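Local coordinates for archaeal flagellar ATP-binding protein FlaH (PDB 4WIA) that probably binds and hydrolyses ATP as an accessory component of the archaellum, the archaeal flagellum, at residues 31-36 and 181-186; 126-131 and 165-170; 141-146 and 173-178. One frame throughout, in Å; residues are numbered along the deposited sequence.

Interaction 1 (31-36 and 181-186); sequences IIEGEE and TMLIRT
Ile31, Ile32 and Glu33 pair in parallel register with Leu183, Ile184 and Arg185, joining strands 29-33 and 182-191 in the central sheet; the local strand axes approach to 4.7 Å at 19°. Four backbone hydrogen bonds make the ladder: Ile31 N to Met182 O, Ile184 N to Ile31 O (2.9 Å), Glu33 N to Ile184 O (2.8 Å) and Thr186 N to Glu33 O (3.0 Å). The last differs, its donor standing 36° out of the carbonyl plane. CA-H...O contacts supplement them, with Arg185 CA 3.2 Å from Glu33 O.

Apolar contacts occupy both faces. Leu183 CD1 lies 3.8 Å from Ile31 CB, brought there by a CG anti to the backbone N (chi1 179°). On the other face, Ile32 CG2 meets Thr186 CG2 at 3.9 Å.

The polar side chains turn elsewhere: Glu33 forms a salt bridge with Arg177, Arg185 with Glu187, and Thr186 OG1 a hydrogen bond with Thr38. Thr186 OG1 also sits 3.6 Å from Gly34 CA, where a side chain would collide with it. The backbone therefore holds the strands together, while Thr186 links the pair through Thr38 to the P-loop, whose Thr38 and Lys40 probably bind ATP.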
ATOM      1  N   ILE A  31      -0.715  -4.205 -26.081  1.00 45.38           N
ATOM      2  CA  ILE A  31      -1.637  -3.668 -27.054  1.00 45.97           C
ATOM      3  C   ILE A  31      -3.039  -4.173 -26.764  1.00 44.04           C
ATOM      4  O   ILE A  31      -3.269  -5.375 -26.696  1.00 48.78           O
ATOM      5  CB  ILE A  31      -1.230  -4.108 -28.494  1.00 47.28           C
ATOM      6  CG1 ILE A  31       0.161  -3.577 -28.820  1.00 49.11           C
ATOM      7  CG2 ILE A  31      -2.247  -3.599 -29.516  1.00 48.02           C
ATOM      8  CD1 ILE A  31       0.275  -2.069 -28.817  1.00 46.89           C
ATOM      9  N   ILE A  32      -3.966  -3.257 -26.601  1.00 44.40           N
ATOM     10  CA  ILE A  32      -5.352  -3.596 -26.406  1.00 44.02           C
ATOM     11  C   ILE A  32      -6.155  -3.236 -27.616  1.00 44.83           C
ATOM     12  O   ILE A  32      -6.338  -2.077 -27.902  1.00 44.73           O
ATOM     13  CB  ILE A  32      -5.908  -2.903 -25.173  1.00 43.98           C
ATOM     14  CG1 ILE A  32      -5.010  -3.234 -23.951  1.00 45.24           C
ATOM     15  CG2 ILE A  32      -7.323  -3.405 -24.930  1.00 45.50           C
ATOM     16  CD1 ILE A  32      -5.351  -2.425 -22.701  1.00 43.76           C
ATOM     17  N   GLU A  33      -6.580  -4.239 -28.361  1.00 47.19           N
ATOM     18  CA  GLU A  33      -7.144  -4.032 -29.667  1.00 51.00           C
ATOM     19  C   GLU A  33      -8.586  -4.472 -29.663  1.00 53.21           C
ATOM     20  O   GLU A  33      -8.892  -5.637 -29.347  1.00 51.98           O
ATOM     21  CB  GLU A  33      -6.355  -4.847 -30.723  1.00 54.65           C
ATOM     22  CG  GLU A  33      -7.052  -4.941 -32.095  1.00 58.64           C
ATOM     23  CD  GLU A  33      -6.281  -5.669 -33.178  1.00 62.42           C
ATOM     24  OE1 GLU A  33      -5.243  -6.301 -32.885  1.00 64.43           O
ATOM     25  OE2 GLU A  33      -6.716  -5.574 -34.364  1.00 64.85           O
ATOM     26  N   GLY A  34      -9.481  -3.593 -30.099  1.00 53.47           N
ATOM     27  CA  GLY A  34     -10.880  -3.957 -30.220  1.00 55.66           C
ATOM     28  C   GLY A  34     -11.642  -2.768 -30.739  1.00 58.41           C
ATOM     29  O   GLY A  34     -11.150  -1.650 -30.703  1.00 57.66           O
ATOM     30  N   GLU A  35     -12.868  -3.014 -31.164  1.00 61.83           N
ATOM     31  CA  GLU A  35     -13.726  -1.967 -31.663  1.00 65.58           C
ATOM     32  C   GLU A  35     -14.223  -0.997 -30.576  1.00 64.77           C
ATOM     33  O   GLU A  35     -14.002  -1.188 -29.376  1.00 60.81           O
ATOM     34  CB  GLU A  35     -14.916  -2.588 -32.382  1.00 70.51           C
ATOM     35  CG  GLU A  35     -14.472  -3.493 -33.501  1.00 74.80           C
ATOM     36  CD  GLU A  35     -15.553  -3.788 -34.501  1.00 82.24           C
ATOM     37  OE1 GLU A  35     -15.340  -4.719 -35.300  1.00 85.29           O
ATOM     38  OE2 GLU A  35     -16.588  -3.095 -34.493  1.00 85.88           O
ATOM     39  N   GLU A  36     -14.882   0.062 -31.017  1.00 66.78           N
ATOM     40  CA  GLU A  36     -15.449   1.014 -30.085  1.00 67.81           C
ATOM     41  C   GLU A  36     -16.300   0.297 -29.075  1.00 65.39           C
ATOM     42  O   GLU A  36     -16.964  -0.653 -29.430  1.00 66.85           O
ATOM     43  CB  GLU A  36     -16.372   1.971 -30.828  1.00 73.76           C
ATOM     44  CG  GLU A  36     -15.727   2.671 -32.001  1.00 79.98           C
ATOM     45  CD  GLU A  36     -16.578   3.774 -32.581  1.00 83.72           C
ATOM     46  OE1 GLU A  36     -16.008   4.707 -33.166  1.00 87.66           O
ATOM     47  OE2 GLU A  36     -17.818   3.695 -32.471  1.00 89.34           O
ATOM     48  N   THR A 181       4.360  -7.240 -26.769  1.00 49.38           N
ATOM     49  CA  THR A 181       4.742  -8.329 -25.911  1.00 49.76           C
ATOM     50  C   THR A 181       3.486  -8.975 -25.281  1.00 48.58           C
ATOM     51  O   THR A 181       3.452 -10.187 -25.041  1.00 50.73           O
ATOM     52  CB  THR A 181       5.695  -7.889 -24.792  1.00 48.97           C
ATOM     53  OG1 THR A 181       5.004  -7.017 -23.884  1.00 45.03           O
ATOM     54  CG2 THR A 181       6.889  -7.235 -25.380  1.00 49.06           C
HETATM   55  N   MSE A 182       2.475  -8.167 -25.005  1.00 45.96           N
HETATM   56  CA  MSE A 182       1.215  -8.659 -24.528  1.00 45.06           C
HETATM   57  C   MSE A 182       0.148  -8.134 -25.444  1.00 46.67           C
HETATM   58  O   MSE A 182      -0.017  -6.949 -25.586  1.00 48.41           O
HETATM   59  CB  MSE A 182       0.991  -8.199 -23.098  1.00 43.68           C
HETATM   60  CG  MSE A 182      -0.288  -8.801 -22.518  1.00 43.49           C
HETATM   61 SE   MSE A 182      -0.510  -8.137 -20.710  1.00 43.39          SE
HETATM   62  CE  MSE A 182      -1.797  -9.437 -20.076  1.00 45.06           C
ATOM     63  N   LEU A 183      -0.608  -9.019 -26.063  1.00 48.54           N
ATOM     64  CA  LEU A 183      -1.692  -8.627 -26.908  1.00 49.69           C
ATOM     65  C   LEU A 183      -3.049  -9.087 -26.360  1.00 49.26           C
ATOM     66  O   LEU A 183      -3.275 -10.275 -26.140  1.00 52.89           O
ATOM     67  CB  LEU A 183      -1.505  -9.217 -28.281  1.00 53.09           C
ATOM     68  CG  LEU A 183      -2.617  -8.885 -29.289  1.00 54.93           C
ATOM     69  CD1 LEU A 183      -2.596  -7.409 -29.723  1.00 55.69           C
ATOM     70  CD2 LEU A 183      -2.535  -9.806 -30.517  1.00 57.25           C
ATOM     71  N   ILE A 184      -3.947  -8.134 -26.179  1.00 46.61           N
ATOM     72  CA  ILE A 184      -5.230  -8.381 -25.625  1.00 46.55           C
ATOM     73  C   ILE A 184      -6.265  -7.881 -26.589  1.00 48.95           C
ATOM     74  O   ILE A 184      -6.240  -6.707 -26.997  1.00 52.25           O
ATOM     75  CB  ILE A 184      -5.435  -7.622 -24.309  1.00 43.77           C
ATOM     76  CG1 ILE A 184      -4.351  -7.982 -23.327  1.00 42.76           C
ATOM     77  CG2 ILE A 184      -6.798  -7.954 -23.739  1.00 45.94           C
ATOM     78  CD1 ILE A 184      -4.355  -7.105 -22.080  1.00 41.55           C
ATOM     79  N   ARG A 185      -7.208  -8.744 -26.934  1.00 51.65           N
ATOM     80  CA  ARG A 185      -8.316  -8.352 -27.792  1.00 55.41           C
ATOM     81  C   ARG A 185      -9.616  -8.282 -27.023  1.00 54.89           C
ATOM     82  O   ARG A 185      -9.970  -9.227 -26.319  1.00 57.58           O
ATOM     83  CB  ARG A 185      -8.432  -9.316 -28.976  1.00 60.37           C
ATOM     84  CG  ARG A 185      -9.664  -9.107 -29.836  1.00 66.62           C
ATOM     85  CD  ARG A 185      -9.542  -9.823 -31.151  1.00 75.29           C
ATOM     86  NE  ARG A 185     -10.845 -10.091 -31.734  1.00 86.86           N
ATOM     87  CZ  ARG A 185     -11.502  -9.289 -32.587  1.00 92.17           C
ATOM     88  NH1 ARG A 185     -10.996  -8.126 -33.009  1.00 94.52           N
ATOM     89  NH2 ARG A 185     -12.695  -9.666 -33.036  1.00 94.80           N
ATOM     90  N   THR A 186     -10.333  -7.175 -27.186  1.00 56.49           N
ATOM     91  CA  THR A 186     -11.595  -6.946 -26.492  1.00 59.01           C
ATOM     92  C   THR A 186     -12.794  -7.038 -27.428  1.00 63.32           C
ATOM     93  O   THR A 186     -12.699  -6.613 -28.566  1.00 66.08           O
ATOM     94  CB  THR A 186     -11.618  -5.588 -25.790  1.00 56.30           C
ATOM     95  OG1 THR A 186     -11.343  -4.550 -26.714  1.00 59.21           O
ATOM     96  CG2 THR A 186     -10.581  -5.546 -24.721  1.00 54.45           C
TER

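Interaction 2 (126-131 and 165-170); sequences FDSISA and PKELPE
The carboxylate of Glu167 has Ala131 obliquely over one face and Ser130 OG close to its plane, beside OE2, while OE1 lies 3.6 Å from Ala131 CB. The setting is the P-loop NTPase core of the KaiC family: the turn from strand 123-127 into helix 129-134 meets the loop before helix 170-179. Asp127, which ends the strand and is hydrogen-bonded to Ser41, holds a position consistent with the Walker B aspartate.

Ser130 OG is modelled as donating to Glu167 OE2, but at 2.4 Å the separation is very short and its exact length doubtful. With chi1 70° the hydroxyl sits between the backbone N and the carbonyl carbon, on the side of the acid, and the same oxygen is hydrogen-bonded to Asn164 N. Glu167 reaches across with a chain extended beyond CG. Ala131 N is only 2.9 Å from Glu167 OE2, yet the angle is poor and no hydrogen bond results.

That amide is used by the N-cap instead: Ala131 N donates to Ser128 OG over 2.8 Å, with an angle of 163° at the hydrogen. A cis peptide precedes Ser128, whose side chain is about 4 Å from a bound sulfate. With an alanine here, the Ala131 amide would probably lose its capping acceptor, since Glu167 OE2 is badly angled to replace it, and the helix start would be less firmly fixed. Beside this polar group the contact turns apolar, and Leu168 CD1 rests 3.9 Å from Ser130 CB.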
ATOM      1  N   PHE A 126      -1.204   5.077 -24.087  1.00 37.26           N
ATOM      2  CA  PHE A 126      -1.768   5.819 -25.174  1.00 40.53           C
ATOM      3  C   PHE A 126      -3.141   5.275 -25.526  1.00 42.34           C
ATOM      4  O   PHE A 126      -3.254   4.198 -26.084  1.00 42.28           O
ATOM      5  CB  PHE A 126      -0.876   5.768 -26.426  1.00 42.73           C
ATOM      6  CG  PHE A 126       0.508   6.289 -26.173  1.00 42.60           C
ATOM      7  CD1 PHE A 126       0.745   7.622 -26.195  1.00 43.81           C
ATOM      8  CD2 PHE A 126       1.520   5.454 -25.787  1.00 44.37           C
ATOM      9  CE1 PHE A 126       1.990   8.155 -25.916  1.00 43.23           C
ATOM     10  CE2 PHE A 126       2.763   5.975 -25.476  1.00 45.52           C
ATOM     11  CZ  PHE A 126       2.985   7.341 -25.531  1.00 42.38           C
ATOM     12  N   ASP A 127      -4.178   6.047 -25.219  1.00 41.13           N
ATOM     13  CA  ASP A 127      -5.526   5.638 -25.507  1.00 43.36           C
ATOM     14  C   ASP A 127      -6.164   6.769 -26.314  1.00 44.97           C
ATOM     15  O   ASP A 127      -6.785   7.641 -25.710  1.00 42.68           O
ATOM     16  CB  ASP A 127      -6.251   5.433 -24.161  1.00 41.87           C
ATOM     17  CG  ASP A 127      -7.707   5.047 -24.328  1.00 43.03           C
ATOM     18  OD1 ASP A 127      -8.022   4.476 -25.397  1.00 43.48           O
ATOM     19  OD2 ASP A 127      -8.521   5.292 -23.394  1.00 40.30           O
ATOM     20  N   SER A 128      -6.035   6.822 -27.645  1.00 47.69           N
ATOM     21  CA  SER A 128      -5.790   5.732 -28.569  1.00 48.60           C
ATOM     22  C   SER A 128      -4.523   5.983 -29.390  1.00 52.04           C
ATOM     23  O   SER A 128      -4.333   7.074 -29.952  1.00 55.17           O
ATOM     24  CB  SER A 128      -7.000   5.716 -29.512  1.00 51.08           C
ATOM     25  OG  SER A 128      -6.772   5.068 -30.760  1.00 54.37           O
ATOM     26  N   ILE A 129      -3.681   4.969 -29.501  1.00 51.44           N
ATOM     27  CA  ILE A 129      -2.552   5.054 -30.385  1.00 53.10           C
ATOM     28  C   ILE A 129      -3.042   4.937 -31.834  1.00 56.39           C
ATOM     29  O   ILE A 129      -2.497   5.597 -32.716  1.00 58.88           O
ATOM     30  CB  ILE A 129      -1.467   4.025 -30.068  1.00 50.20           C
ATOM     31  CG1 ILE A 129      -0.120   4.462 -30.616  1.00 54.95           C
ATOM     32  CG2 ILE A 129      -1.804   2.693 -30.690  1.00 52.79           C
ATOM     33  CD1 ILE A 129       0.419   5.762 -30.062  1.00 56.97           C
ATOM     34  N   SER A 130      -4.117   4.185 -32.071  1.00 55.98           N
ATOM     35  CA  SER A 130      -4.661   4.071 -33.429  1.00 61.03           C
ATOM     36  C   SER A 130      -5.159   5.423 -33.982  1.00 62.20           C
ATOM     37  O   SER A 130      -4.902   5.735 -35.156  1.00 66.10           O
ATOM     38  CB  SER A 130      -5.734   2.974 -33.554  1.00 62.16           C
ATOM     39  OG  SER A 130      -6.935   3.294 -32.880  1.00 58.32           O
ATOM     40  N   ALA A 131      -5.813   6.246 -33.157  1.00 60.18           N
ATOM     41  CA  ALA A 131      -6.217   7.591 -33.601  1.00 60.65           C
ATOM     42  C   ALA A 131      -4.992   8.468 -33.912  1.00 63.66           C
ATOM     43  O   ALA A 131      -4.988   9.215 -34.902  1.00 70.26           O
ATOM     44  CB  ALA A 131      -7.087   8.265 -32.578  1.00 57.82           C
ATOM     45  N   PRO A 165      -9.371  -1.289 -34.552  1.00 70.35           N
ATOM     46  CA  PRO A 165      -8.931  -1.783 -35.856  1.00 74.21           C
ATOM     47  C   PRO A 165      -9.637  -1.124 -37.046  1.00 77.63           C
ATOM     48  O   PRO A 165      -9.131  -1.217 -38.157  1.00 78.68           O
ATOM     49  CB  PRO A 165      -9.242  -3.298 -35.791  1.00 74.80           C
ATOM     50  CG  PRO A 165     -10.301  -3.434 -34.756  1.00 72.52           C
ATOM     51  CD  PRO A 165     -10.025  -2.343 -33.759  1.00 70.77           C
ATOM     52  N   LYS A 166     -10.772  -0.454 -36.805  1.00 76.76           N
ATOM     53  CA  LYS A 166     -11.470   0.293 -37.854  1.00 79.19           C
ATOM     54  C   LYS A 166     -10.730   1.538 -38.374  1.00 78.25           C
ATOM     55  O   LYS A 166     -11.118   2.156 -39.385  1.00 77.61           O
ATOM     56  CB  LYS A 166     -12.857   0.704 -37.402  1.00 81.22           C
ATOM     57  CG  LYS A 166     -13.850  -0.438 -37.427  1.00 85.86           C
ATOM     58  CD  LYS A 166     -15.124  -0.102 -36.657  1.00 88.42           C
ATOM     59  CE  LYS A 166     -16.314  -0.893 -37.151  1.00 93.82           C
ATOM     60  NZ  LYS A 166     -16.726  -0.421 -38.501  1.00 99.42           N
ATOM     61  N   GLU A 167      -9.686   1.911 -37.668  1.00 74.94           N
ATOM     62  CA  GLU A 167      -9.044   3.174 -37.898  1.00 75.63           C
ATOM     63  C   GLU A 167      -7.804   2.923 -38.712  1.00 76.26           C
ATOM     64  O   GLU A 167      -7.262   3.868 -39.238  1.00 81.52           O
ATOM     65  CB  GLU A 167      -8.643   3.840 -36.582  1.00 74.75           C
ATOM     66  CG  GLU A 167      -9.719   4.664 -35.878  1.00 77.09           C
ATOM     67  CD  GLU A 167      -9.214   5.418 -34.632  1.00 75.82           C
ATOM     68  OE1 GLU A 167      -9.744   6.517 -34.347  1.00 85.60           O
ATOM     69  OE2 GLU A 167      -8.327   4.940 -33.918  1.00 67.02           O
ATOM     70  N   LEU A 168      -7.360   1.669 -38.837  1.00 73.98           N
ATOM     71  CA  LEU A 168      -6.113   1.362 -39.518  1.00 72.02           C
ATOM     72  C   LEU A 168      -6.244   0.147 -40.409  1.00 76.15           C
ATOM     73  O   LEU A 168      -7.008  -0.770 -40.102  1.00 73.85           O
ATOM     74  CB  LEU A 168      -5.021   1.077 -38.499  1.00 66.99           C
ATOM     75  CG  LEU A 168      -4.704   2.182 -37.507  1.00 62.69           C
ATOM     76  CD1 LEU A 168      -3.671   1.653 -36.534  1.00 59.94           C
ATOM     77  CD2 LEU A 168      -4.199   3.431 -38.192  1.00 63.76           C
ATOM     78  N   PRO A 169      -5.515   0.142 -41.556  1.00 79.08           N
ATOM     79  CA  PRO A 169      -5.429  -1.091 -42.370  1.00 80.86           C
ATOM     80  C   PRO A 169      -4.709  -2.266 -41.655  1.00 78.18           C
ATOM     81  O   PRO A 169      -3.887  -2.081 -40.749  1.00 73.12           O
ATOM     82  CB  PRO A 169      -4.676  -0.660 -43.653  1.00 84.79           C
ATOM     83  CG  PRO A 169      -4.252   0.749 -43.450  1.00 83.69           C
ATOM     84  CD  PRO A 169      -4.833   1.292 -42.167  1.00 80.05           C
ATOM     85  N   GLU A 170      -5.066  -3.462 -42.105  1.00 81.74           N
ATOM     86  CA  GLU A 170      -4.579  -4.729 -41.586  1.00 82.80           C
ATOM     87  C   GLU A 170      -3.069  -4.820 -41.674  1.00 84.07           C
ATOM     88  O   GLU A 170      -2.417  -5.394 -40.811  1.00 83.71           O
ATOM     89  CB  GLU A 170      -5.233  -5.876 -42.363  1.00 86.54           C
ATOM     90  CG  GLU A 170      -5.103  -7.286 -41.804  1.00 87.33           C
ATOM     91  CD  GLU A 170      -5.253  -7.467 -40.296  1.00 83.69           C
ATOM     92  OE1 GLU A 170      -5.742  -6.615 -39.512  1.00 81.52           O
ATOM     93  OE2 GLU A 170      -4.842  -8.559 -39.881  1.00 84.39           O
TER

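Interaction 3 (141-146 and 173-178); sequences NVDDLM and LTIIRT
Ile175 reaches from helix 170-179 toward Val142, Asp143 and Met146 on helix 142-153. Its CB points at that helix and sends out two branches. CG2, anti to the backbone N, is the busier, 3.4 Å from Asp143 OD1, 4.0 Å from Val142 CG1 and 4.3 Å from Met146 CG. The other branch starts at CG1, 4.2 Å from Asp143 OD1, and ends at CD1, 3.9 Å from that oxygen. Asp143 thus lies across the isoleucine at about a right angle, OD1 in van der Waals contact with CG2 and CD1.

Deeper, Val142 CG1 also meets Ile176 CG1 at 3.8 Å, the two side chains crossing at about a right angle. Met146, a selenomethionine, bends at chi2 and chi3, and its SE comes 4.1 Å from Ile176 CA. No hydrogen bond crosses the interface. Asn141 and Asp144 form a capping box at the start of helix 142-153.

The local helix axes run nearly parallel, 16° apart at 10.1 Å, both helices packed on the central sheet of the P-loop NTPase alpha/beta core. Strand 29-33 lies beneath, touched by Ile176 at Ile31 and by Met146 at Leu29, while Val142 also packs on Ile133 of helix 129-134.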
ATOM      1  N   ASN A 141       6.621   6.521 -39.769  1.00 79.42           N
ATOM      2  CA  ASN A 141       5.756   5.337 -39.916  1.00 80.54           C
ATOM      3  C   ASN A 141       5.730   4.426 -38.660  1.00 77.90           C
ATOM      4  O   ASN A 141       6.406   4.678 -37.645  1.00 76.12           O
ATOM      5  CB  ASN A 141       6.104   4.574 -41.212  1.00 83.12           C
ATOM      6  CG  ASN A 141       7.421   3.811 -41.145  1.00 82.39           C
ATOM      7  OD1 ASN A 141       7.759   3.177 -40.156  1.00 79.54           O
ATOM      8  ND2 ASN A 141       8.147   3.832 -42.246  1.00 84.73           N
ATOM      9  N   VAL A 142       4.908   3.390 -38.739  1.00 80.35           N
ATOM     10  CA  VAL A 142       4.616   2.494 -37.603  1.00 76.01           C
ATOM     11  C   VAL A 142       5.830   1.734 -37.113  1.00 74.09           C
ATOM     12  O   VAL A 142       6.027   1.618 -35.919  1.00 73.10           O
ATOM     13  CB  VAL A 142       3.446   1.529 -37.945  1.00 79.12           C
ATOM     14  CG1 VAL A 142       3.095   0.614 -36.761  1.00 75.25           C
ATOM     15  CG2 VAL A 142       2.240   2.375 -38.291  1.00 81.73           C
ATOM     16  N   ASP A 143       6.643   1.225 -38.029  1.00 76.56           N
ATOM     17  CA  ASP A 143       7.877   0.530 -37.666  1.00 76.19           C
ATOM     18  C   ASP A 143       8.772   1.430 -36.807  1.00 73.24           C
ATOM     19  O   ASP A 143       9.453   0.955 -35.895  1.00 70.25           O
ATOM     20  CB  ASP A 143       8.629   0.113 -38.937  1.00 80.32           C
ATOM     21  CG  ASP A 143       7.854  -0.877 -39.763  1.00 82.92           C
ATOM     22  OD1 ASP A 143       7.431  -1.923 -39.226  1.00 83.60           O
ATOM     23  OD2 ASP A 143       7.656  -0.623 -40.959  1.00 85.61           O
ATOM     24  N   ASP A 144       8.790   2.726 -37.149  1.00 71.69           N
ATOM     25  CA  ASP A 144       9.599   3.716 -36.412  1.00 71.40           C
ATOM     26  C   ASP A 144       9.031   3.892 -35.031  1.00 66.51           C
ATOM     27  O   ASP A 144       9.754   3.978 -34.047  1.00 67.50           O
ATOM     28  CB  ASP A 144       9.580   5.089 -37.082  1.00 72.06           C
ATOM     29  CG  ASP A 144      10.186   5.088 -38.494  1.00 76.80           C
ATOM     30  OD1 ASP A 144      11.191   4.399 -38.755  1.00 77.26           O
ATOM     31  OD2 ASP A 144       9.648   5.820 -39.338  1.00 76.49           O
ATOM     32  N   LEU A 145       7.721   4.010 -34.971  1.00 64.22           N
ATOM     33  CA  LEU A 145       7.079   4.186 -33.695  1.00 63.94           C
ATOM     34  C   LEU A 145       7.303   2.968 -32.807  1.00 61.99           C
ATOM     35  O   LEU A 145       7.622   3.104 -31.622  1.00 56.20           O
ATOM     36  CB  LEU A 145       5.587   4.421 -33.887  1.00 63.37           C
ATOM     37  CG  LEU A 145       4.799   4.670 -32.608  1.00 57.61           C
ATOM     38  CD1 LEU A 145       5.157   6.018 -31.992  1.00 56.85           C
ATOM     39  CD2 LEU A 145       3.324   4.558 -32.941  1.00 56.49           C
HETATM   40  N   MSE A 146       7.156   1.784 -33.406  1.00 66.27           N
HETATM   41  CA  MSE A 146       7.353   0.520 -32.664  1.00 65.85           C
HETATM   42  C   MSE A 146       8.768   0.438 -32.163  1.00 63.95           C
HETATM   43  O   MSE A 146       9.017   0.069 -31.039  1.00 69.01           O
HETATM   44  CB  MSE A 146       6.993  -0.738 -33.475  1.00 66.34           C
HETATM   45  CG  MSE A 146       5.502  -0.858 -33.820  1.00 66.91           C
HETATM   46 SE   MSE A 146       4.204  -0.764 -32.344  1.00 65.01          SE
HETATM   47  CE  MSE A 146       5.557  -0.672 -30.915  1.00 61.51           C
ATOM     48  N   LEU A 173      -1.869  -3.059 -38.639  1.00 77.40           N
ATOM     49  CA  LEU A 173      -2.267  -3.760 -37.404  1.00 73.01           C
ATOM     50  C   LEU A 173      -1.348  -4.948 -37.143  1.00 72.28           C
ATOM     51  O   LEU A 173      -0.881  -5.126 -36.025  1.00 70.07           O
ATOM     52  CB  LEU A 173      -3.730  -4.212 -37.508  1.00 73.21           C
ATOM     53  CG  LEU A 173      -4.787  -3.096 -37.527  1.00 71.95           C
ATOM     54  CD1 LEU A 173      -6.173  -3.608 -37.951  1.00 74.70           C
ATOM     55  CD2 LEU A 173      -4.838  -2.370 -36.207  1.00 68.59           C
ATOM     56  N   THR A 174      -1.105  -5.758 -38.176  1.00 76.91           N
ATOM     57  CA  THR A 174      -0.183  -6.896 -38.087  1.00 75.56           C
ATOM     58  C   THR A 174       1.179  -6.515 -37.500  1.00 73.44           C
ATOM     59  O   THR A 174       1.770  -7.292 -36.762  1.00 72.94           O
ATOM     60  CB  THR A 174       0.042  -7.487 -39.472  1.00 82.83           C
ATOM     61  OG1 THR A 174      -1.185  -8.037 -39.984  1.00 85.97           O
ATOM     62  CG2 THR A 174       1.095  -8.575 -39.432  1.00 84.63           C
ATOM     63  N   ILE A 175       1.667  -5.315 -37.810  1.00 72.67           N
ATOM     64  CA  ILE A 175       2.979  -4.874 -37.334  1.00 71.58           C
ATOM     65  C   ILE A 175       2.924  -4.582 -35.876  1.00 66.26           C
ATOM     66  O   ILE A 175       3.827  -4.907 -35.117  1.00 66.03           O
ATOM     67  CB  ILE A 175       3.481  -3.606 -38.109  1.00 74.10           C
ATOM     68  CG1 ILE A 175       3.782  -3.974 -39.559  1.00 79.75           C
ATOM     69  CG2 ILE A 175       4.721  -3.004 -37.448  1.00 72.04           C
ATOM     70  CD1 ILE A 175       3.854  -2.783 -40.483  1.00 83.88           C
ATOM     71  N   ILE A 176       1.862  -3.905 -35.479  1.00 65.60           N
ATOM     72  CA  ILE A 176       1.698  -3.552 -34.075  1.00 61.15           C
ATOM     73  C   ILE A 176       1.614  -4.836 -33.275  1.00 60.09           C
ATOM     74  O   ILE A 176       2.218  -4.962 -32.215  1.00 59.94           O
ATOM     75  CB  ILE A 176       0.446  -2.667 -33.876  1.00 59.91           C
ATOM     76  CG1 ILE A 176       0.668  -1.313 -34.577  1.00 61.50           C
ATOM     77  CG2 ILE A 176       0.148  -2.455 -32.395  1.00 55.37           C
ATOM     78  CD1 ILE A 176      -0.588  -0.463 -34.685  1.00 62.71           C
ATOM     79  N   ARG A 177       0.836  -5.782 -33.782  1.00 63.43           N
ATOM     80  CA  ARG A 177       0.583  -7.040 -33.048  1.00 63.37           C
ATOM     81  C   ARG A 177       1.883  -7.785 -32.877  1.00 63.19           C
ATOM     82  O   ARG A 177       2.136  -8.351 -31.826  1.00 59.70           O
ATOM     83  CB  ARG A 177      -0.414  -7.936 -33.792  1.00 65.31           C
ATOM     84  CG  ARG A 177      -1.851  -7.457 -33.820  1.00 63.77           C
ATOM     85  CD  ARG A 177      -2.595  -8.282 -34.843  1.00 68.90           C
ATOM     86  NE  ARG A 177      -3.980  -7.893 -35.131  1.00 73.32           N
ATOM     87  CZ  ARG A 177      -4.520  -7.669 -36.351  1.00 77.54           C
ATOM     88  NH1 ARG A 177      -5.809  -7.343 -36.467  1.00 80.70           N
ATOM     89  NH2 ARG A 177      -3.817  -7.762 -37.456  1.00 81.66           N
ATOM     90  N   THR A 178       2.701  -7.817 -33.935  1.00 66.54           N
ATOM     91  CA  THR A 178       4.018  -8.441 -33.837  1.00 67.02           C
ATOM     92  C   THR A 178       4.892  -7.771 -32.768  1.00 63.57           C
ATOM     93  O   THR A 178       5.597  -8.426 -32.010  1.00 64.03           O
ATOM     94  CB  THR A 178       4.721  -8.461 -35.216  1.00 69.34           C
ATOM     95  OG1 THR A 178       3.994  -9.353 -36.071  1.00 72.64           O
ATOM     96  CG2 THR A 178       6.166  -8.966 -35.109  1.00 68.25           C
TER

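In the fold
The three contacts lie close together. The centre of interaction 2 is about 10 Å from that of interaction 1 and about 11 Å from that of interaction 3; the remaining pair of centres is about 14 Å apart. Along the chain, interactions 2 and 3 are both nested within the loop closed by interaction 1, and their own segments alternate. Interactions 1 and 2 reach the same mixed sheet; interaction 3 packs two helices against it. Arg177, on the 173-178 segment, pairs with Glu33 of interaction 1 (NH1 to OE2, 2.9 Å) and with Glu170 of the 165-170 segment. Through the Glu33 bridge helix 170-179, which also leads into strand 182-191, is tied to strand 29-33 next to the P-loop of the probable ATP site.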